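Local coordinates for protein glycerophosphoryl diester phosphodiesterase (Parabacteroides distasonis, PDB 3MZ2) that probably hydrolyses glycerophosphodiesters, releasing an alcohol and glycerol phosphate, at residues 23-37 / 225-237. Sequence-based numbering, arbitrary orientation. Where two conformers were deposited one is given.
Sequences FYQYADDRIPLISGH and HERGVMCMISTAP. With SO4 (sulfate ion), chain C; SO4 (sulfate ion), chain D.
Tyr-26 and His-225 lie face to face, their ring centroids 3.8 Å apart and their planes inclined by only 14°. Tyr-26 CE1 lies over the centre of the imidazole, with CD1 nearest to CD2 of His-225, while CB of His-225 covers the same tyrosine face. At the edge of the phenol come CG of Met-230 and NH2 of Arg-30; the guanidinium stands almost upright to the imidazole (86°). Tyr-26 reaches the stack because CG is anti to its backbone N (chi1 177°), and its hydroxyl hydrogen-bonds to Asp-28 OD1. The stacked imidazole is fixed in rotation by its NE2, bonded to Asp-261, whose carboxylate also forms a salt bridge with Arg-30. A leucine in place of Tyr-26 would probably leave this face of His-225 poorly covered and Asp-28 without its hydroxyl partner. Beside the stack, Tyr-26 N donates to Gly-228 O over 2.9 Å, nearly straight at the hydrogen but from well above the carbonyl plane. Gly-228 is the C-prime residue of the Schellman motif ending helix 215-226. The contact ties the loop leading into strand 33-36 to the turn before strand 231-234; in the parallel TIM-type barrel, strand 262-265 pairs with both strands. Selenomethionine Met-230 bends at its last torsion, bringing CE to 3.6 Å from Leu-33 CD1, with SE 4.2 Å from CD1 of Tyr-24. At the C-terminal end of the barrel strands, where TIM-barrel enzymes carry their active site, Ala-236 CB lies over one face of the His-37 ring, 3.6 Å from its centroid. His-37 ND1 bonds to Asp-266, and NE2 donates at the ring edge to O2 of the chain C sulfate over 3.0 Å, an ion probably from the crystallisation liquor but consistent with a phosphate-binding pocket.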
loop_
_atom_site.group_PDB
_atom_site.type_symbol
_atom_site.label_atom_id
_atom_site.label_comp_id
_atom_site.label_asym_id
_atom_site.label_seq_id
_atom_site.Cartn_x
_atom_site.Cartn_y
_atom_site.Cartn_z
ATOM N N PHE A 23 9.658 10.665 -25.501
ATOM C CA PHE A 23 10.571 9.612 -25.053
ATOM C C PHE A 23 9.795 8.300 -24.862
ATOM O O PHE A 23 10.237 7.241 -25.294
ATOM C CB PHE A 23 11.292 10.046 -23.745
ATOM C CG PHE A 23 12.283 9.023 -23.184
ATOM C CD1 PHE A 23 13.518 8.807 -23.795
ATOM C CD2 PHE A 23 11.973 8.267 -22.070
ATOM C CE1 PHE A 23 14.430 7.908 -23.262
ATOM C CE2 PHE A 23 12.866 7.347 -21.555
ATOM C CZ PHE A 23 14.095 7.182 -22.154
ATOM N N TYR A 24 8.618 8.419 -24.270
ATOM C CA TYR A 24 7.781 7.260 -23.944
ATOM C C TYR A 24 6.718 6.919 -25.014
ATOM O O TYR A 24 5.904 6.028 -24.768
ATOM C CB TYR A 24 7.113 7.420 -22.558
ATOM C CG TYR A 24 8.102 7.092 -21.444
ATOM C CD1 TYR A 24 8.668 5.829 -21.356
ATOM C CD2 TYR A 24 8.448 8.044 -20.485
ATOM C CE1 TYR A 24 9.580 5.514 -20.386
ATOM C CE2 TYR A 24 9.343 7.736 -19.512
ATOM C CZ TYR A 24 9.892 6.453 -19.426
ATOM O OH TYR A 24 10.846 6.158 -18.447
ATOM N N GLN A 25 6.722 7.588 -26.165
ATOM C CA GLN A 25 5.840 7.193 -27.274
ATOM C C GLN A 25 6.452 5.978 -27.953
ATOM O O GLN A 25 7.583 6.043 -28.525
ATOM C CB GLN A 25 5.627 8.325 -28.298
ATOM C CG GLN A 25 4.694 7.969 -29.479
ATOM C CD GLN A 25 3.218 7.766 -29.066
ATOM O OE1 GLN A 25 2.854 7.933 -27.900
ATOM N NE2 GLN A 25 2.367 7.417 -30.039
ATOM N N TYR A 26 5.728 4.881 -27.914
ATOM C CA TYR A 26 6.162 3.666 -28.589
ATOM C C TYR A 26 6.478 3.946 -30.048
ATOM O O TYR A 26 5.761 4.653 -30.758
ATOM C CB TYR A 26 5.142 2.515 -28.445
ATOM C CG TYR A 26 5.560 1.275 -29.201
ATOM C CD1 TYR A 26 6.489 0.392 -28.653
ATOM C CD2 TYR A 26 5.083 1.029 -30.472
ATOM C CE1 TYR A 26 6.912 -0.724 -29.357
ATOM C CE2 TYR A 26 5.474 -0.100 -31.159
ATOM C CZ TYR A 26 6.383 -0.971 -30.596
ATOM O OH TYR A 26 6.804 -2.096 -31.285
ATOM N N ALA A 27 7.605 3.385 -30.482
ATOM C CA ALA A 27 8.003 3.388 -31.868
ATOM C C ALA A 27 8.589 2.020 -32.188
ATOM O O ALA A 27 9.197 1.388 -31.316
ATOM C CB ALA A 27 9.031 4.484 -32.110
ATOM N N ASP A 28 8.470 1.589 -33.445
ATOM C CA ASP A 28 8.986 0.254 -33.768
ATOM C C ASP A 28 10.532 0.200 -33.630
ATOM O O ASP A 28 11.045 -0.853 -33.175
ATOM C CB ASP A 28 8.487 -0.283 -35.127
ATOM C CG ASP A 28 7.084 -0.908 -35.063
ATOM O OD1 ASP A 28 6.696 -1.578 -34.078
ATOM O OD2 ASP A 28 6.357 -0.756 -36.057
ATOM N N ASP A 29 11.246 1.308 -33.856
ATOM C CA ASP A 29 12.707 1.328 -33.684
ATOM C C ASP A 29 13.193 1.761 -32.301
ATOM O O ASP A 29 14.337 2.189 -32.120
ATOM C CB ASP A 29 13.365 2.206 -34.748
ATOM C CG ASP A 29 13.131 3.688 -34.544
ATOM O OD1 ASP A 29 12.296 4.081 -33.703
ATOM O OD2 ASP A 29 13.802 4.476 -35.264
ATOM N N ARG A 30 12.318 1.660 -31.310
ATOM C CA ARG A 30 12.674 2.066 -29.962
ATOM C C ARG A 30 13.916 1.344 -29.429
ATOM O O ARG A 30 14.231 0.224 -29.843
ATOM C CB ARG A 30 11.497 1.883 -28.997
ATOM C CG ARG A 30 11.250 0.494 -28.431
ATOM C CD ARG A 30 11.043 -0.621 -29.524
ATOM N NE ARG A 30 10.264 -1.764 -29.029
ATOM C CZ ARG A 30 9.879 -2.835 -29.759
ATOM N NH1 ARG A 30 10.214 -2.983 -31.047
ATOM N NH2 ARG A 30 9.145 -3.787 -29.182
ATOM N N ILE A 31 14.613 2.030 -28.521
ATOM C CA ILE A 31 15.774 1.497 -27.802
ATOM C C ILE A 31 15.266 0.810 -26.535
ATOM O O ILE A 31 14.512 1.425 -25.768
ATOM C CB ILE A 31 16.748 2.633 -27.442
ATOM C CG1 ILE A 31 17.377 3.175 -28.734
ATOM C CG2 ILE A 31 17.867 2.180 -26.457
ATOM C CD1 ILE A 31 18.207 4.375 -28.495
ATOM N N PRO A 32 15.717 -0.428 -26.285
ATOM C CA PRO A 32 15.315 -1.079 -25.035
ATOM C C PRO A 32 15.737 -0.220 -23.854
ATOM O O PRO A 32 16.888 0.273 -23.842
ATOM C CB PRO A 32 16.100 -2.408 -25.062
ATOM C CG PRO A 32 16.218 -2.716 -26.523
ATOM C CD PRO A 32 16.440 -1.339 -27.176
ATOM N N LEU A 33 14.846 -0.080 -22.875
ATOM C CA LEU A 33 15.071 0.770 -21.708
ATOM C C LEU A 33 15.280 -0.016 -20.412
ATOM O O LEU A 33 14.796 -1.139 -20.281
ATOM C CB LEU A 33 13.919 1.740 -21.553
ATOM C CG LEU A 33 13.720 2.683 -22.705
ATOM C CD1 LEU A 33 12.562 3.649 -22.357
ATOM C CD2 LEU A 33 14.999 3.513 -23.106
ATOM N N ILE A 34 16.004 0.550 -19.456
ATOM C CA ILE A 34 16.253 -0.065 -18.169
ATOM C C ILE A 34 15.846 0.892 -17.062
ATOM O O ILE A 34 16.115 2.124 -17.108
ATOM C CB ILE A 34 17.723 -0.417 -18.001
ATOM C CG1 ILE A 34 18.215 -1.409 -19.072
ATOM C CG2 ILE A 34 18.016 -1.057 -16.604
ATOM C CD1 ILE A 34 19.749 -1.746 -19.047
ATOM N N SER A 35 15.176 0.339 -16.069
ATOM C CA SER A 35 14.805 1.101 -14.864
ATOM C C SER A 35 15.323 0.377 -13.638
ATOM O O SER A 35 15.180 -0.841 -13.530
ATOM C CB SER A 35 13.283 1.292 -14.824
ATOM O OG SER A 35 12.890 2.232 -13.851
ATOM N N GLY A 36 15.976 1.113 -12.739
ATOM C CA GLY A 36 16.521 0.566 -11.520
ATOM C C GLY A 36 15.443 0.458 -10.488
ATOM O O GLY A 36 14.964 1.479 -9.971
ATOM N N HIS A 37 15.038 -0.763 -10.174
ATOM C CA HIS A 37 14.110 -1.041 -9.077
ATOM C C HIS A 37 14.684 -0.640 -7.725
ATOM O O HIS A 37 15.775 -1.093 -7.306
ATOM C CB HIS A 37 13.786 -2.532 -9.055
ATOM C CG HIS A 37 12.726 -2.931 -8.071
ATOM N ND1 HIS A 37 12.995 -3.695 -6.956
ATOM C CD2 HIS A 37 11.387 -2.712 -8.061
ATOM C CE1 HIS A 37 11.873 -3.935 -6.300
ATOM N NE2 HIS A 37 10.879 -3.363 -6.959
ATOM N N HIS A 225 0.944 -1.280 -27.344
ATOM C CA HIS A 225 1.752 -0.762 -28.459
ATOM C C HIS A 225 0.904 -0.039 -29.504
ATOM O O HIS A 225 1.336 1.005 -29.997
ATOM C CB HIS A 225 2.574 -1.899 -29.144
ATOM C CG HIS A 225 3.771 -2.332 -28.352
ATOM N ND1 HIS A 225 4.512 -3.473 -28.647
ATOM C CD2 HIS A 225 4.322 -1.796 -27.256
ATOM C CE1 HIS A 225 5.490 -3.571 -27.757
ATOM N NE2 HIS A 225 5.405 -2.553 -26.916
ATOM N N GLU A 226 -0.315 -0.546 -29.795
ATOM C CA GLU A 226 -1.260 0.072 -30.761
ATOM C C GLU A 226 -1.638 1.475 -30.305
ATOM O O GLU A 226 -1.885 2.361 -31.114
ATOM C CB GLU A 226 -2.538 -0.773 -30.895
ATOM C CG GLU A 226 -2.378 -2.052 -31.716
ATOM C CD GLU A 226 -3.622 -2.959 -31.674
ATOM O OE1 GLU A 226 -4.430 -2.864 -30.712
ATOM O OE2 GLU A 226 -3.807 -3.775 -32.616
ATOM N N ARG A 227 -1.712 1.643 -28.991
ATOM C CA ARG A 227 -2.026 2.928 -28.351
ATOM C C ARG A 227 -0.810 3.817 -28.099
ATOM O O ARG A 227 -0.934 4.867 -27.466
ATOM C CB ARG A 227 -2.765 2.673 -27.042
ATOM C CG ARG A 227 -4.143 2.063 -27.218
ATOM C CD ARG A 227 -4.559 1.254 -25.958
ATOM N NE ARG A 227 -5.968 0.897 -26.001
ATOM C CZ ARG A 227 -6.479 -0.081 -26.735
ATOM N NH1 ARG A 227 -5.711 -0.836 -27.515
ATOM N NH2 ARG A 227 -7.792 -0.302 -26.724
ATOM N N GLY A 228 0.362 3.413 -28.592
ATOM C CA GLY A 228 1.583 4.204 -28.417
ATOM C C GLY A 228 2.288 4.065 -27.083
ATOM O O GLY A 228 3.138 4.894 -26.717
ATOM N N VAL A 229 1.948 2.998 -26.359
ATOM C CA VAL A 229 2.408 2.828 -24.986
ATOM C C VAL A 229 3.549 1.803 -24.872
ATOM O O VAL A 229 3.404 0.685 -25.338
ATOM C CB VAL A 229 1.235 2.433 -24.083
ATOM C CG1 VAL A 229 1.636 2.079 -22.625
ATOM C CG2 VAL A 229 0.210 3.583 -24.071
HETATM N N MSE A 230 4.662 2.203 -24.266
HETATM C CA MSE A 230 5.758 1.289 -23.952
HETATM C C MSE A 230 5.443 0.469 -22.719
HETATM O O MSE A 230 4.820 0.988 -21.791
HETATM C CB MSE A 230 7.049 2.045 -23.702
HETATM C CG MSE A 230 7.533 2.597 -24.996
HETATM SE SE MSE A 230 9.102 3.708 -25.004
HETATM C CE MSE A 230 10.487 2.337 -24.940
ATOM N N CYS A 231 5.926 -0.771 -22.721
ATOM C CA CYS A 231 5.594 -1.776 -21.713
ATOM C C CYS A 231 6.832 -2.299 -20.964
ATOM O O CYS A 231 7.883 -2.613 -21.563
ATOM C CB CYS A 231 4.795 -2.927 -22.389
ATOM S SG CYS A 231 3.259 -2.391 -23.132
HETATM N N MSE A 232 6.648 -2.400 -19.667
HETATM C CA MSE A 232 7.730 -2.732 -18.758
HETATM C C MSE A 232 7.414 -4.012 -18.013
HETATM O O MSE A 232 6.341 -4.152 -17.428
HETATM C CB MSE A 232 7.902 -1.628 -17.736
HETATM C CG MSE A 232 9.167 -1.779 -16.899
HETATM SE SE MSE A 232 9.349 -0.254 -15.743
HETATM C CE MSE A 232 8.433 -0.905 -14.151
ATOM N N ILE A 233 8.382 -4.918 -18.011
ATOM C CA ILE A 233 8.418 -6.063 -17.091
ATOM C C ILE A 233 9.349 -5.787 -15.926
ATOM O O ILE A 233 10.435 -5.271 -16.106
ATOM C CB ILE A 233 8.932 -7.351 -17.839
ATOM C CG1 ILE A 233 7.886 -7.840 -18.852
ATOM C CG2 ILE A 233 9.377 -8.422 -16.885
ATOM C CD1 ILE A 233 6.666 -8.528 -18.201
ATOM N N SER A 234 8.923 -6.154 -14.712
ATOM C CA SER A 234 9.790 -6.065 -13.560
ATOM C C SER A 234 10.307 -7.454 -13.289
ATOM O O SER A 234 9.521 -8.378 -13.041
ATOM C CB SER A 234 9.069 -5.603 -12.326
ATOM O OG SER A 234 9.993 -5.628 -11.222
ATOM N N THR A 235 11.628 -7.590 -13.332
ATOM C CA THR A 235 12.308 -8.835 -13.044
ATOM C C THR A 235 12.664 -8.982 -11.552
ATOM O O THR A 235 13.225 -10.003 -11.134
ATOM C CB THR A 235 13.570 -8.994 -13.906
ATOM O OG1 THR A 235 14.433 -7.879 -13.738
ATOM C CG2 THR A 235 13.178 -9.146 -15.402
ATOM N N ALA A 236 12.316 -7.981 -10.741
ATOM C CA ALA A 236 12.722 -8.010 -9.335
ATOM C C ALA A 236 12.225 -9.268 -8.619
ATOM O O ALA A 236 12.980 -9.920 -7.927
ATOM C CB ALA A 236 12.294 -6.685 -8.588
ATOM N N PRO A 237 10.959 -9.639 -8.805
ATOM C CA PRO A 237 10.506 -10.868 -8.105
ATOM C C PRO A 237 10.784 -12.151 -8.850
ATOM O O PRO A 237 10.610 -13.291 -8.321
ATOM C CB PRO A 237 8.977 -10.645 -7.980
ATOM C CG PRO A 237 8.617 -9.654 -8.949
ATOM C CD PRO A 237 9.858 -8.919 -9.451
HETATM S S SO4 C . 8.516 -3.350 -4.522
HETATM O O1 SO4 C . 9.525 -2.321 -4.266
HETATM O O2 SO4 C . 8.111 -3.240 -5.924
HETATM O O3 SO4 C . 9.031 -4.712 -4.284
HETATM O O4 SO4 C . 7.427 -3.157 -3.532
HETATM S S SO4 D . -8.158 -3.495 -28.921
HETATM O O1 SO4 D . -8.318 -4.787 -28.249
HETATM O O2 SO4 D . -6.740 -3.186 -29.174
HETATM O O3 SO4 D . -8.853 -3.568 -30.209
HETATM O O4 SO4 D . -8.760 -2.464 -28.082
HETATM O O HOH W 1 4.856 4.649 -22.817
#